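PDB 2RFQ: flavin-dependent monooxygenase, oxygenase subunit HsaA from Rhodococcus sp., which catalyses the FMNH2-dependent ortho-hydroxylation of the phenolic steroid intermediate 3-HSA to the catechol 3,4-DHSA during bacterial cholesterol breakdown. Local coordinates for residues Tyr229-Gly234 / Ala306-Gly311; Lys339-Glu342 / Thr347-Ala350; Ser149-Gly154 / Glu174-Asp179; Asp325-Thr330 / Arg375-Tyr380. All coordinates share one frame; numbering follows the deposited sequence.

Interaction 1 (Tyr229-Gly234 / Ala306-Gly311)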
loop_
_atom_site.group_PDB
_atom_site.type_symbol
_atom_site.label_atom_id
_atom_site.label_comp_id
_atom_site.label_asym_id
_atom_site.label_seq_id
_atom_site.Cartn_x
_atom_site.Cartn_y
_atom_site.Cartn_z
ATOM N N TYR A 229 -32.228 21.488 -1.765
ATOM C CA TYR A 229 -31.777 22.317 -2.907
ATOM C C TYR A 229 -30.739 23.371 -2.507
ATOM O O TYR A 229 -30.204 24.065 -3.380
ATOM C CB TYR A 229 -32.963 22.932 -3.688
ATOM C CG TYR A 229 -33.908 21.861 -4.143
ATOM C CD1 TYR A 229 -33.469 20.853 -5.019
ATOM C CD2 TYR A 229 -35.213 21.792 -3.654
ATOM C CE1 TYR A 229 -34.295 19.791 -5.393
ATOM C CE2 TYR A 229 -36.058 20.767 -4.036
ATOM C CZ TYR A 229 -35.605 19.774 -4.911
ATOM O OH TYR A 229 -36.421 18.740 -5.281
ATOM N N LYS A 230 -30.432 23.468 -1.207
ATOM C CA LYS A 230 -29.397 24.392 -0.728
ATOM C C LYS A 230 -28.063 23.647 -0.532
ATOM O O LYS A 230 -27.066 24.241 -0.092
ATOM C CB LYS A 230 -29.850 25.087 0.553
ATOM C CG LYS A 230 -31.057 25.961 0.281
ATOM C CD LYS A 230 -31.534 26.688 1.521
ATOM C CE LYS A 230 -32.619 27.704 1.129
ATOM N NZ LYS A 230 -33.932 27.061 0.790
HETATM N N MSE A 231 -28.064 22.346 -0.831
HETATM C CA MSE A 231 -26.822 21.564 -0.737
HETATM C C MSE A 231 -25.800 22.054 -1.768
HETATM O O MSE A 231 -26.184 22.413 -2.866
HETATM C CB MSE A 231 -27.094 20.074 -0.971
HETATM C CG MSE A 231 -27.940 19.450 0.118
HETATM SE SE MSE A 231 -26.840 18.947 1.671
HETATM C CE MSE A 231 -25.835 17.457 0.839
ATOM N N PRO A 232 -24.501 22.052 -1.405
ATOM C CA PRO A 232 -23.470 22.504 -2.333
ATOM C C PRO A 232 -23.255 21.540 -3.493
ATOM O O PRO A 232 -23.174 20.331 -3.273
ATOM C CB PRO A 232 -22.209 22.612 -1.442
ATOM C CG PRO A 232 -22.425 21.638 -0.355
ATOM C CD PRO A 232 -23.941 21.674 -0.095
ATOM N N TRP A 233 -23.183 22.083 -4.716
ATOM C CA TRP A 233 -22.876 21.274 -5.902
ATOM C C TRP A 233 -21.587 20.473 -5.729
ATOM O O TRP A 233 -21.502 19.334 -6.218
ATOM C CB TRP A 233 -22.753 22.189 -7.128
ATOM C CG TRP A 233 -22.549 21.482 -8.462
ATOM C CD1 TRP A 233 -21.476 21.625 -9.291
ATOM C CD2 TRP A 233 -23.460 20.588 -9.140
ATOM N NE1 TRP A 233 -21.646 20.868 -10.426
ATOM C CE2 TRP A 233 -22.852 20.228 -10.367
ATOM C CE3 TRP A 233 -24.715 20.058 -8.832
ATOM C CZ2 TRP A 233 -23.463 19.372 -11.291
ATOM C CZ3 TRP A 233 -25.324 19.175 -9.749
ATOM C CH2 TRP A 233 -24.694 18.852 -10.969
ATOM N N GLY A 234 -20.594 21.064 -5.061
ATOM C CA GLY A 234 -19.297 20.403 -4.870
ATOM C C GLY A 234 -19.379 19.115 -4.059
ATOM O O GLY A 234 -18.468 18.282 -4.111
ATOM N N ALA A 306 -28.193 18.025 7.646
ATOM C CA ALA A 306 -28.684 18.353 9.007
ATOM C C ALA A 306 -28.527 19.839 9.310
ATOM O O ALA A 306 -29.405 20.453 9.935
ATOM C CB ALA A 306 -27.962 17.522 10.057
ATOM N N LEU A 307 -27.401 20.420 8.882
ATOM C CA LEU A 307 -27.180 21.841 9.124
ATOM C C LEU A 307 -28.221 22.661 8.370
ATOM O O LEU A 307 -28.790 23.589 8.914
ATOM C CB LEU A 307 -25.750 22.244 8.740
ATOM C CG LEU A 307 -24.667 21.686 9.654
ATOM C CD1 LEU A 307 -23.314 21.802 8.956
ATOM C CD2 LEU A 307 -24.662 22.498 10.953
ATOM N N LEU A 308 -28.481 22.305 7.112
ATOM C CA LEU A 308 -29.458 23.013 6.309
ATOM C C LEU A 308 -30.861 22.921 6.914
ATOM O O LEU A 308 -31.578 23.906 6.962
ATOM C CB LEU A 308 -29.472 22.493 4.875
ATOM C CG LEU A 308 -28.151 22.791 4.124
ATOM C CD1 LEU A 308 -28.196 22.054 2.787
ATOM C CD2 LEU A 308 -28.001 24.293 3.916
ATOM N N VAL A 309 -31.230 21.723 7.349
ATOM C CA VAL A 309 -32.541 21.510 7.960
ATOM C C VAL A 309 -32.673 22.401 9.208
ATOM O O VAL A 309 -33.766 22.887 9.533
ATOM C CB VAL A 309 -32.783 20.007 8.255
ATOM C CG1 VAL A 309 -34.038 19.807 9.120
ATOM C CG2 VAL A 309 -32.936 19.233 6.942
ATOM N N ALA A 310 -31.553 22.623 9.883
ATOM C CA ALA A 310 -31.505 23.491 11.066
ATOM C C ALA A 310 -31.369 24.993 10.735
ATOM O O ALA A 310 -31.216 25.830 11.639
ATOM C CB ALA A 310 -30.388 23.023 11.976
ATOM N N GLY A 311 -31.456 25.337 9.449
ATOM C CA GLY A 311 -31.412 26.747 8.993
ATOM C C GLY A 311 -30.031 27.386 8.974
ATOM O O GLY A 311 -29.903 28.605 8.851
#
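Leu308 reaches from the last turn of its helix over the backbone that joins Lys230 to Met231, and its two methyls divide the work. CD1 settles against the selenium of Met231, a selenomethionine, with SE and Leu308 CD1 3.6 Å apart, and also lies 3.7 Å from the carbonyl carbon C of Lys230. CD2 turns to the other residue and rests 3.9 Å from Lys230 CB. No hydrogen bond crosses here; dispersion makes the join, which suits a branched leucine facing a flexible chain with a polarisable selenium, standing in for the sulfur of methionine. The first torsion of Met231 and the bend at chi2 (-83°) bring SE beside the leucine methyl. Lys230 gives only its aliphatic CB, while the ammonium end leads away from the leucine, an economical use of lysine at a partly exposed edge.

In the C-terminal helical domain of the acyl-CoA dehydrogenase fold, this contact ties the lead-in to helix 233-266, with Pro232 at its N-cap, to the end of helix 277-309. That end is a Schellman motif with Gly311 as the C-prime residue: Gly311 N bonds to Leu308 O at 2.9 Å and Glu312 N to Leu307 O, and Gly311 takes the positive phi (77°) that glycine adopts easily. An alanine at Leu308 would remove both methyls and is likely to leave the Met231 selenium without its neighbour across the contact and open a gap over the Lys230-Met231 peptide. Met231 also packs on Val301, Glu304 and Tyr305 of helix 277-309.

Interaction 2 (Lys339-Glu342 / Thr347-Ala350). With 1PS (3-pyridinium-1-ylpropane-1-sulfonate), chain E.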
loop_
_atom_site.group_PDB
_atom_site.type_symbol
_atom_site.label_atom_id
_atom_site.label_comp_id
_atom_site.label_asym_id
_atom_site.label_seq_id
_atom_site.Cartn_x
_atom_site.Cartn_y
_atom_site.Cartn_z
ATOM N N LYS A 339 -8.945 -6.210 -4.668
ATOM C CA LYS A 339 -8.568 -7.274 -3.748
ATOM C C LYS A 339 -9.406 -8.513 -4.027
ATOM O O LYS A 339 -8.873 -9.629 -4.059
ATOM C CB LYS A 339 -8.765 -6.858 -2.277
ATOM C CG LYS A 339 -7.808 -5.816 -1.759
ATOM C CD LYS A 339 -8.121 -5.528 -0.269
ATOM C CE LYS A 339 -7.157 -4.508 0.337
ATOM N NZ LYS A 339 -7.104 -3.193 -0.424
ATOM N N LEU A 340 -10.714 -8.317 -4.225
ATOM C CA LEU A 340 -11.631 -9.461 -4.397
ATOM C C LEU A 340 -11.372 -10.154 -5.736
ATOM O O LEU A 340 -11.318 -11.403 -5.811
ATOM C CB LEU A 340 -13.099 -9.034 -4.302
ATOM C CG LEU A 340 -13.458 -8.384 -2.962
ATOM C CD1 LEU A 340 -14.856 -7.749 -2.998
ATOM C CD2 LEU A 340 -13.376 -9.419 -1.868
ATOM N N PHE A 341 -11.209 -9.354 -6.786
ATOM C CA PHE A 341 -10.989 -9.903 -8.125
ATOM C C PHE A 341 -9.678 -10.700 -8.129
ATOM O O PHE A 341 -9.614 -11.829 -8.647
ATOM C CB PHE A 341 -10.973 -8.737 -9.130
ATOM C CG PHE A 341 -10.648 -9.137 -10.542
ATOM C CD1 PHE A 341 -11.446 -10.027 -11.234
ATOM C CD2 PHE A 341 -9.522 -8.609 -11.177
ATOM C CE1 PHE A 341 -11.138 -10.387 -12.567
ATOM C CE2 PHE A 341 -9.209 -8.964 -12.510
ATOM C CZ PHE A 341 -10.021 -9.866 -13.192
ATOM N N GLU A 342 -8.636 -10.130 -7.529
ATOM C CA GLU A 342 -7.333 -10.813 -7.425
ATOM C C GLU A 342 -7.476 -12.132 -6.640
ATOM O O GLU A 342 -6.961 -13.164 -7.040
ATOM C CB GLU A 342 -6.278 -9.937 -6.764
ATOM C CG GLU A 342 -4.876 -10.614 -6.720
ATOM C CD GLU A 342 -3.815 -9.803 -5.948
ATOM O OE1 GLU A 342 -4.172 -8.889 -5.175
ATOM O OE2 GLU A 342 -2.619 -10.106 -6.080
ATOM N N THR A 347 -11.165 -18.331 -11.946
ATOM C CA THR A 347 -12.602 -18.385 -12.149
ATOM C C THR A 347 -13.194 -17.016 -12.534
ATOM O O THR A 347 -14.126 -16.950 -13.359
ATOM C CB THR A 347 -13.321 -19.009 -10.917
ATOM O OG1 THR A 347 -14.667 -19.334 -11.289
ATOM C CG2 THR A 347 -13.288 -18.091 -9.688
ATOM N N ALA A 348 -12.608 -15.946 -11.982
ATOM C CA ALA A 348 -13.118 -14.581 -12.188
ATOM C C ALA A 348 -12.815 -14.043 -13.594
ATOM O O ALA A 348 -13.357 -13.011 -13.993
ATOM C CB ALA A 348 -12.586 -13.617 -11.109
ATOM N N LEU A 349 -11.966 -14.731 -14.363
ATOM C CA LEU A 349 -11.660 -14.210 -15.706
ATOM C C LEU A 349 -12.757 -14.426 -16.740
ATOM O O LEU A 349 -12.743 -13.812 -17.814
ATOM C CB LEU A 349 -10.349 -14.796 -16.269
ATOM C CG LEU A 349 -9.099 -14.581 -15.432
ATOM C CD1 LEU A 349 -7.925 -15.167 -16.213
ATOM C CD2 LEU A 349 -8.889 -13.091 -15.087
ATOM N N ALA A 350 -13.705 -15.309 -16.428
ATOM C CA ALA A 350 -14.697 -15.720 -17.412
ATOM C C ALA A 350 -15.546 -14.540 -17.895
ATOM O O ALA A 350 -16.129 -13.827 -17.081
ATOM C CB ALA A 350 -15.564 -16.775 -16.800
HETATM N N1 1PS E . -17.811 -18.014 -12.234
HETATM C C1 1PS E . -17.004 -18.313 -13.281
HETATM C C2 1PS E . -17.497 -19.012 -14.385
HETATM C C3 1PS E . -19.107 -18.388 -12.224
HETATM C C4 1PS E . -19.652 -19.095 -13.302
HETATM C C5 1PS E . -18.836 -19.405 -14.395
HETATM C C6 1PS E . -17.276 -17.280 -11.072
HETATM C C7 1PS E . -16.966 -15.821 -11.411
HETATM C C8 1PS E . -16.578 -15.031 -10.161
HETATM S S1 1PS E . -17.907 -14.317 -9.418
HETATM O O1 1PS E . -17.393 -13.829 -8.110
HETATM O O2 1PS E . -18.998 -15.298 -9.173
HETATM O O3 1PS E . -18.446 -13.251 -10.319
#
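A backbone carbonyl oxygen lies at the rim of an aromatic ring: Ala348 O sits in the plane of the Phe341 ring, 3.7 Å from CE1. The ring's weakly positive C-H edge is thus turned to the partly negative oxygen, a favourable but loose electrostatic approach rather than a hydrogen bond. Otherwise the contact is apolar. Ala348 CB packs against the neighbouring ring atoms, 3.8 Å from Phe341 CD1, and farther round Leu349 CD2 approaches Phe341 CZ at 3.9 Å, the leucine side chain running roughly at a right angle to that of the phenylalanine. With CG anti to the backbone N (chi1 175°), Phe341 swings its ring off the helix far enough to span both residues. Alanine suits position 348 because its small methyl lets the backbone come close to the ring, whereas the longer leucine is needed to reach CZ.

The other side of segment 347-350 serves a pocket. Thr347 OG1 and Thr347 O both lie about 3.2 Å from C1 of the bound pyridinium propanesulfonate, close to its cationic ring nitrogen, where oxygen atoms would be electrostatically welcome. Ala350 CB touches the same ring at C2, 3.8 Å away. Thr347 is, by similarity, also an FMN-binding residue, so this ligand may overlap part of the flavin site.

The contact folds the loop that follows helix 316-344 back onto that helix, ahead of helix 354-365, whose Trp359 stacks on the Phe341 ring. A second subunit closes in as well, with its His363 packing on Phe341 and its Val367 on Leu349.

Interaction 3 (Ser149-Gly154 / Glu174-Asp179). With 1PS (3-pyridinium-1-ylpropane-1-sulfonate), chain F.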
loop_
_atom_site.group_PDB
_atom_site.type_symbol
_atom_site.label_atom_id
_atom_site.label_comp_id
_atom_site.label_asym_id
_atom_site.label_seq_id
_atom_site.Cartn_x
_atom_site.Cartn_y
_atom_site.Cartn_z
ATOM N N SER A 149 -34.782 13.510 -22.886
ATOM C CA SER A 149 -35.310 14.347 -23.974
ATOM C C SER A 149 -34.837 15.795 -23.850
ATOM O O SER A 149 -35.255 16.663 -24.629
ATOM C CB SER A 149 -36.843 14.254 -24.068
ATOM O OG SER A 149 -37.421 14.675 -22.869
ATOM N N TRP A 150 -33.952 16.038 -22.880
ATOM C CA TRP A 150 -33.252 17.314 -22.701
ATOM C C TRP A 150 -31.847 17.017 -22.223
ATOM O O TRP A 150 -31.588 15.941 -21.668
ATOM C CB TRP A 150 -33.888 18.138 -21.581
ATOM C CG TRP A 150 -35.270 18.663 -21.908
ATOM C CD1 TRP A 150 -36.438 17.948 -21.865
ATOM C CD2 TRP A 150 -35.629 20.000 -22.302
ATOM N NE1 TRP A 150 -37.493 18.748 -22.212
ATOM C CE2 TRP A 150 -37.031 20.012 -22.486
ATOM C CE3 TRP A 150 -34.901 21.189 -22.514
ATOM C CZ2 TRP A 150 -37.736 21.170 -22.880
ATOM C CZ3 TRP A 150 -35.603 22.355 -22.907
ATOM C CH2 TRP A 150 -37.010 22.319 -23.083
ATOM N N ALA A 151 -30.944 17.976 -22.408
ATOM C CA ALA A 151 -29.597 17.864 -21.827
ATOM C C ALA A 151 -29.230 19.153 -21.147
ATOM O O ALA A 151 -29.658 20.229 -21.581
ATOM C CB ALA A 151 -28.566 17.534 -22.900
ATOM N N VAL A 152 -28.464 19.046 -20.061
ATOM C CA VAL A 152 -27.815 20.225 -19.488
ATOM C C VAL A 152 -26.321 20.107 -19.742
ATOM O O VAL A 152 -25.677 19.081 -19.439
ATOM C CB VAL A 152 -28.130 20.423 -17.990
ATOM C CG1 VAL A 152 -29.571 20.894 -17.814
ATOM C CG2 VAL A 152 -27.864 19.143 -17.184
ATOM N N LEU A 153 -25.794 21.149 -20.376
ATOM C CA LEU A 153 -24.481 21.096 -20.992
ATOM C C LEU A 153 -23.617 22.211 -20.443
ATOM O O LEU A 153 -23.994 23.381 -20.528
ATOM C CB LEU A 153 -24.630 21.203 -22.522
ATOM C CG LEU A 153 -25.483 20.074 -23.144
ATOM C CD1 LEU A 153 -25.749 20.355 -24.615
ATOM C CD2 LEU A 153 -24.807 18.736 -22.959
ATOM N N GLY A 154 -22.480 21.838 -19.845
ATOM C CA GLY A 154 -21.624 22.816 -19.147
ATOM C C GLY A 154 -20.685 23.538 -20.102
ATOM O O GLY A 154 -20.078 22.935 -20.993
ATOM N N GLU A 174 -34.742 17.973 -29.572
ATOM C CA GLU A 174 -35.015 18.335 -30.961
ATOM C C GLU A 174 -33.900 19.244 -31.508
ATOM O O GLU A 174 -33.722 19.356 -32.724
ATOM C CB GLU A 174 -36.375 19.017 -31.075
ATOM C CG GLU A 174 -36.439 20.349 -30.349
ATOM C CD GLU A 174 -37.844 20.861 -30.142
ATOM O OE1 GLU A 174 -38.721 20.081 -29.697
ATOM O OE2 GLU A 174 -38.062 22.063 -30.394
ATOM N N ASP A 175 -33.134 19.857 -30.602
ATOM C CA ASP A 175 -32.048 20.771 -30.965
ATOM C C ASP A 175 -30.646 20.174 -30.961
ATOM O O ASP A 175 -29.663 20.883 -31.204
ATOM C CB ASP A 175 -32.078 22.035 -30.095
ATOM C CG ASP A 175 -33.265 22.939 -30.395
ATOM O OD1 ASP A 175 -33.833 22.852 -31.514
ATOM O OD2 ASP A 175 -33.606 23.759 -29.503
ATOM N N TYR A 176 -30.530 18.884 -30.668
ATOM C CA TYR A 176 -29.199 18.263 -30.724
ATOM C C TYR A 176 -29.212 16.883 -31.336
ATOM O O TYR A 176 -30.271 16.284 -31.480
ATOM C CB TYR A 176 -28.511 18.238 -29.352
ATOM C CG TYR A 176 -29.212 17.523 -28.218
ATOM C CD1 TYR A 176 -29.180 16.125 -28.087
ATOM C CD2 TYR A 176 -29.851 18.262 -27.228
ATOM C CE1 TYR A 176 -29.788 15.484 -26.999
ATOM C CE2 TYR A 176 -30.467 17.641 -26.138
ATOM C CZ TYR A 176 -30.439 16.253 -26.030
ATOM O OH TYR A 176 -31.075 15.678 -24.944
ATOM N N ARG A 177 -28.026 16.401 -31.696
ATOM C CA ARG A 177 -27.850 15.064 -32.269
ATOM C C ARG A 177 -26.968 14.243 -31.333
ATOM O O ARG A 177 -26.012 14.765 -30.750
ATOM C CB ARG A 177 -27.173 15.193 -33.641
ATOM C CG ARG A 177 -27.054 13.909 -34.410
ATOM C CD ARG A 177 -26.255 14.115 -35.712
ATOM N NE ARG A 177 -24.803 14.162 -35.516
ATOM C CZ ARG A 177 -24.032 15.211 -35.778
ATOM N NH1 ARG A 177 -24.562 16.329 -36.265
ATOM N NH2 ARG A 177 -22.716 15.135 -35.586
ATOM N N ILE A 178 -27.292 12.965 -31.183
ATOM C CA ILE A 178 -26.457 12.078 -30.384
ATOM C C ILE A 178 -25.643 11.211 -31.338
ATOM O O ILE A 178 -26.226 10.530 -32.210
ATOM C CB ILE A 178 -27.305 11.190 -29.435
ATOM C CG1 ILE A 178 -27.985 12.044 -28.347
ATOM C CG2 ILE A 178 -26.435 10.134 -28.789
ATOM C CD1 ILE A 178 -29.042 11.298 -27.501
ATOM N N ASP A 179 -24.312 11.249 -31.185
ATOM C CA ASP A 179 -23.395 10.421 -31.985
ATOM C C ASP A 179 -22.962 9.219 -31.167
ATOM O O ASP A 179 -22.494 9.379 -30.037
ATOM C CB ASP A 179 -22.175 11.233 -32.406
ATOM C CG ASP A 179 -22.479 12.160 -33.574
ATOM O OD1 ASP A 179 -23.584 12.051 -34.167
ATOM O OD2 ASP A 179 -21.612 12.996 -33.891
HETATM S S1 1PS F . -31.038 11.850 -31.781
HETATM O O1 1PS F . -29.725 12.119 -32.422
HETATM O O2 1PS F . -31.002 10.555 -31.055
HETATM O O3 1PS F . -31.474 12.933 -30.842
#
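Tyr176 drives its phenol end against the strand backbone at Trp150 and Ala151. The hydroxyl lies 3.1 Å from Trp150 C, a carbon met at the ring's edge near its plane, and Tyr176 CE2 stands 3.8 Å from the methyl CB of Ala151. Trp150 O and Ala151 N are near OH at poor angles, so neither is hydrogen-bonded to it. The small methyl of Ala151 allows the ring to come this close.

The tyrosine's first torsion (chi1 59°) puts CG between the backbone N and the carbonyl carbon and sends the ring across to strand 150-159. A leucine in place of Tyr176 would lack the outer ring and hydroxyl and is likely to leave a gap over the Trp150-Ala151 peptide. Val195 and Ile171 pack on the ring, joining strands 193-198 and 162-172 of the central beta domain of the acyl-CoA dehydrogenase fold, where Ala151 lies near Ser142 and Ser118, FMN-binding by similarity.

Farther out, Ile178 N donates to sulfonate O1 of the bound pyridinium propanesulfonate at 2.9 Å, nearly straight (174°). Arg177 instead grips Asp179 side-on: NE meets OD1 at 2.8 Å and NH2 meets OD2 at 2.9 Å. Chemically, the hydroxyl lies against a peptide without bonding to it while ring carbons meet Ala151 CB, the ligand's sulfonate is received by Ile178 N-H and Arg173, and Arg177 probably has much of its charge balanced by Asp179.

Interaction 4 (Asp325-Thr330 / Arg375-Tyr380)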
loop_
_atom_site.group_PDB
_atom_site.type_symbol
_atom_site.label_atom_id
_atom_site.label_comp_id
_atom_site.label_asym_id
_atom_site.label_seq_id
_atom_site.Cartn_x
_atom_site.Cartn_y
_atom_site.Cartn_z
ATOM N N ASP A 325 -13.153 12.984 1.499
ATOM C CA ASP A 325 -13.630 11.631 1.747
ATOM C C ASP A 325 -14.313 11.025 0.540
ATOM O O ASP A 325 -14.379 9.800 0.413
ATOM C CB ASP A 325 -14.585 11.649 2.946
ATOM C CG ASP A 325 -13.873 11.992 4.270
ATOM O OD1 ASP A 325 -12.628 11.837 4.366
ATOM O OD2 ASP A 325 -14.584 12.416 5.202
ATOM N N GLN A 326 -14.861 11.877 -0.322
ATOM C CA GLN A 326 -15.592 11.429 -1.500
ATOM C C GLN A 326 -14.648 10.830 -2.553
ATOM O O GLN A 326 -14.846 9.694 -3.023
ATOM C CB GLN A 326 -16.462 12.556 -2.077
ATOM C CG GLN A 326 -16.974 12.247 -3.488
ATOM C CD GLN A 326 -16.095 12.877 -4.532
ATOM O OE1 GLN A 326 -15.641 14.012 -4.359
ATOM N NE2 GLN A 326 -15.849 12.150 -5.639
ATOM N N VAL A 327 -13.590 11.560 -2.904
ATOM C CA VAL A 327 -12.598 10.942 -3.792
ATOM C C VAL A 327 -12.001 9.684 -3.131
ATOM O O VAL A 327 -11.769 8.659 -3.791
ATOM C CB VAL A 327 -11.490 11.923 -4.259
ATOM C CG1 VAL A 327 -12.115 13.145 -4.973
ATOM C CG2 VAL A 327 -10.594 12.358 -3.099
ATOM N N ARG A 328 -11.797 9.748 -1.819
ATOM C CA ARG A 328 -11.218 8.582 -1.139
ATOM C C ARG A 328 -12.164 7.382 -1.144
ATOM O O ARG A 328 -11.700 6.249 -1.233
ATOM C CB ARG A 328 -10.787 8.918 0.286
ATOM C CG ARG A 328 -9.675 7.950 0.784
ATOM C CD ARG A 328 -8.807 8.647 1.873
ATOM N NE ARG A 328 -7.678 7.854 2.382
ATOM C CZ ARG A 328 -6.538 7.664 1.718
ATOM N NH1 ARG A 328 -6.358 8.187 0.494
ATOM N NH2 ARG A 328 -5.554 6.949 2.263
ATOM N N ALA A 329 -13.474 7.629 -1.046
ATOM C CA ALA A 329 -14.468 6.555 -1.053
ATOM C C ALA A 329 -14.390 5.797 -2.383
ATOM O O ALA A 329 -14.412 4.557 -2.409
ATOM C CB ALA A 329 -15.846 7.128 -0.866
ATOM N N THR A 330 -14.271 6.539 -3.486
ATOM C CA THR A 330 -14.056 5.902 -4.797
ATOM C C THR A 330 -12.801 5.029 -4.754
ATOM O O THR A 330 -12.828 3.871 -5.163
ATOM C CB THR A 330 -13.942 6.965 -5.897
ATOM O OG1 THR A 330 -15.251 7.541 -6.061
ATOM C CG2 THR A 330 -13.443 6.348 -7.230
ATOM N N ARG A 375 -6.632 16.221 -6.684
ATOM C CA ARG A 375 -7.263 17.517 -6.788
ATOM C C ARG A 375 -7.947 17.851 -5.445
ATOM O O ARG A 375 -7.743 18.938 -4.890
ATOM C CB ARG A 375 -8.296 17.502 -7.917
ATOM C CG ARG A 375 -9.068 18.793 -8.009
ATOM C CD ARG A 375 -9.978 18.795 -9.235
ATOM N NE ARG A 375 -10.645 20.092 -9.389
ATOM C CZ ARG A 375 -11.371 20.451 -10.451
ATOM N NH1 ARG A 375 -11.520 19.627 -11.487
ATOM N NH2 ARG A 375 -11.947 21.656 -10.485
ATOM N N ALA A 376 -8.744 16.908 -4.933
ATOM C CA ALA A 376 -9.457 17.144 -3.671
ATOM C C ALA A 376 -8.493 17.184 -2.485
ATOM O O ALA A 376 -8.670 17.999 -1.566
ATOM C CB ALA A 376 -10.556 16.094 -3.448
ATOM N N TYR A 377 -7.491 16.292 -2.501
ATOM C CA TYR A 377 -6.554 16.188 -1.366
ATOM C C TYR A 377 -5.712 17.444 -1.219
ATOM O O TYR A 377 -5.547 17.965 -0.103
ATOM C CB TYR A 377 -5.621 14.984 -1.513
ATOM C CG TYR A 377 -6.278 13.627 -1.453
ATOM C CD1 TYR A 377 -7.519 13.435 -0.827
ATOM C CD2 TYR A 377 -5.633 12.529 -1.999
ATOM C CE1 TYR A 377 -8.126 12.147 -0.769
ATOM C CE2 TYR A 377 -6.205 11.233 -1.933
ATOM C CZ TYR A 377 -7.457 11.060 -1.333
ATOM O OH TYR A 377 -8.050 9.803 -1.276
ATOM N N VAL A 378 -5.207 17.943 -2.345
ATOM C CA VAL A 378 -4.404 19.169 -2.305
ATOM C C VAL A 378 -5.264 20.312 -1.786
ATOM O O VAL A 378 -4.819 21.089 -0.934
ATOM C CB VAL A 378 -3.796 19.476 -3.690
ATOM C CG1 VAL A 378 -3.187 20.877 -3.738
ATOM C CG2 VAL A 378 -2.746 18.407 -4.027
HETATM N N MSE A 379 -6.492 20.404 -2.276
HETATM C CA MSE A 379 -7.386 21.481 -1.837
HETATM C C MSE A 379 -7.654 21.404 -0.331
HETATM O O MSE A 379 -7.613 22.414 0.379
HETATM C CB MSE A 379 -8.716 21.406 -2.585
HETATM C CG MSE A 379 -9.628 22.529 -2.176
HETATM SE SE MSE A 379 -11.334 22.423 -3.110
HETATM C CE MSE A 379 -11.854 20.640 -2.551
ATOM N N TYR A 380 -7.937 20.199 0.144
ATOM C CA TYR A 380 -8.174 19.987 1.573
ATOM C C TYR A 380 -6.954 20.444 2.381
ATOM O O TYR A 380 -7.087 21.181 3.373
ATOM C CB TYR A 380 -8.467 18.511 1.859
ATOM C CG TYR A 380 -8.555 18.254 3.343
ATOM C CD1 TYR A 380 -9.743 18.498 4.040
ATOM C CD2 TYR A 380 -7.440 17.810 4.056
ATOM C CE1 TYR A 380 -9.813 18.277 5.404
ATOM C CE2 TYR A 380 -7.499 17.616 5.411
ATOM C CZ TYR A 380 -8.680 17.832 6.078
ATOM O OH TYR A 380 -8.720 17.617 7.445
#
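Van der Waals packing joins Val327 to Ala376 and Tyr377. Val327 CG1 meets the methyl CB of Ala376 at 3.7 Å, while its other branch, CG2, presses on the tyrosine ring 3.4 Å from CE1, the valine and the tyrosine pointing past one another from opposite helices. A branched valine can thus serve two neighbours at once, and the small alanine leaves room for it where segments 325-330 and 375-380, roughly antiparallel at 148°, have axes 9.4 Å apart.

One hydrogen bond crosses the interface. Arg328 NH1 donates to Tyr377 OH at 2.9 Å, with an angle of 160° at the hydrogen, and the oxygen lies in the guanidinium plane. Since CG stands anti to the backbone N (chi1 -156°) and the chain is extended as far as NE, the arginine crosses the end of the tyrosine at about a right angle, with OH 3.2 Å from Arg328 CG.

Ionic pairing belongs to the tetramer: Arg328 NE makes a salt bridge to Asp289 of a third subunit, whose Ala284 packs on Tyr377. In the C-terminal helical domain of the acyl-CoA dehydrogenase fold, helices 316-344 and 373-384 are thereby bound to each other and to a neighbouring chain. The chemistry implies a division of labour for Arg328, whose NE meets a carboxylate while NH1 holds a neutral phenol; the nearby positive charge would tend to polarise that O-H and, with the carboxylate, fix the rotation of the guanidinium.

Along the chain interaction 3 closes first, then interaction 1, and interaction 2 lies nested inside the loop closed by interaction 4. Interaction 3 belongs to the central beta domain; the other three knit the C-terminal helices. Interactions 2 and 4 share helix 316-344, their centres about 28 Å apart, and interaction 1 involves the end of helix 277-309, which precedes helix 316-344 in the chain. Interactions 1 and 2 lie on opposite sides of the chain's centre, about 41 Å between centres, whereas 1 and 4 come within about 5 Å at their nearest atoms. The helical contacts are thus spread through the C-terminal helices, and two of them, 2 and 4, also reach neighbouring subunits of the tetramer.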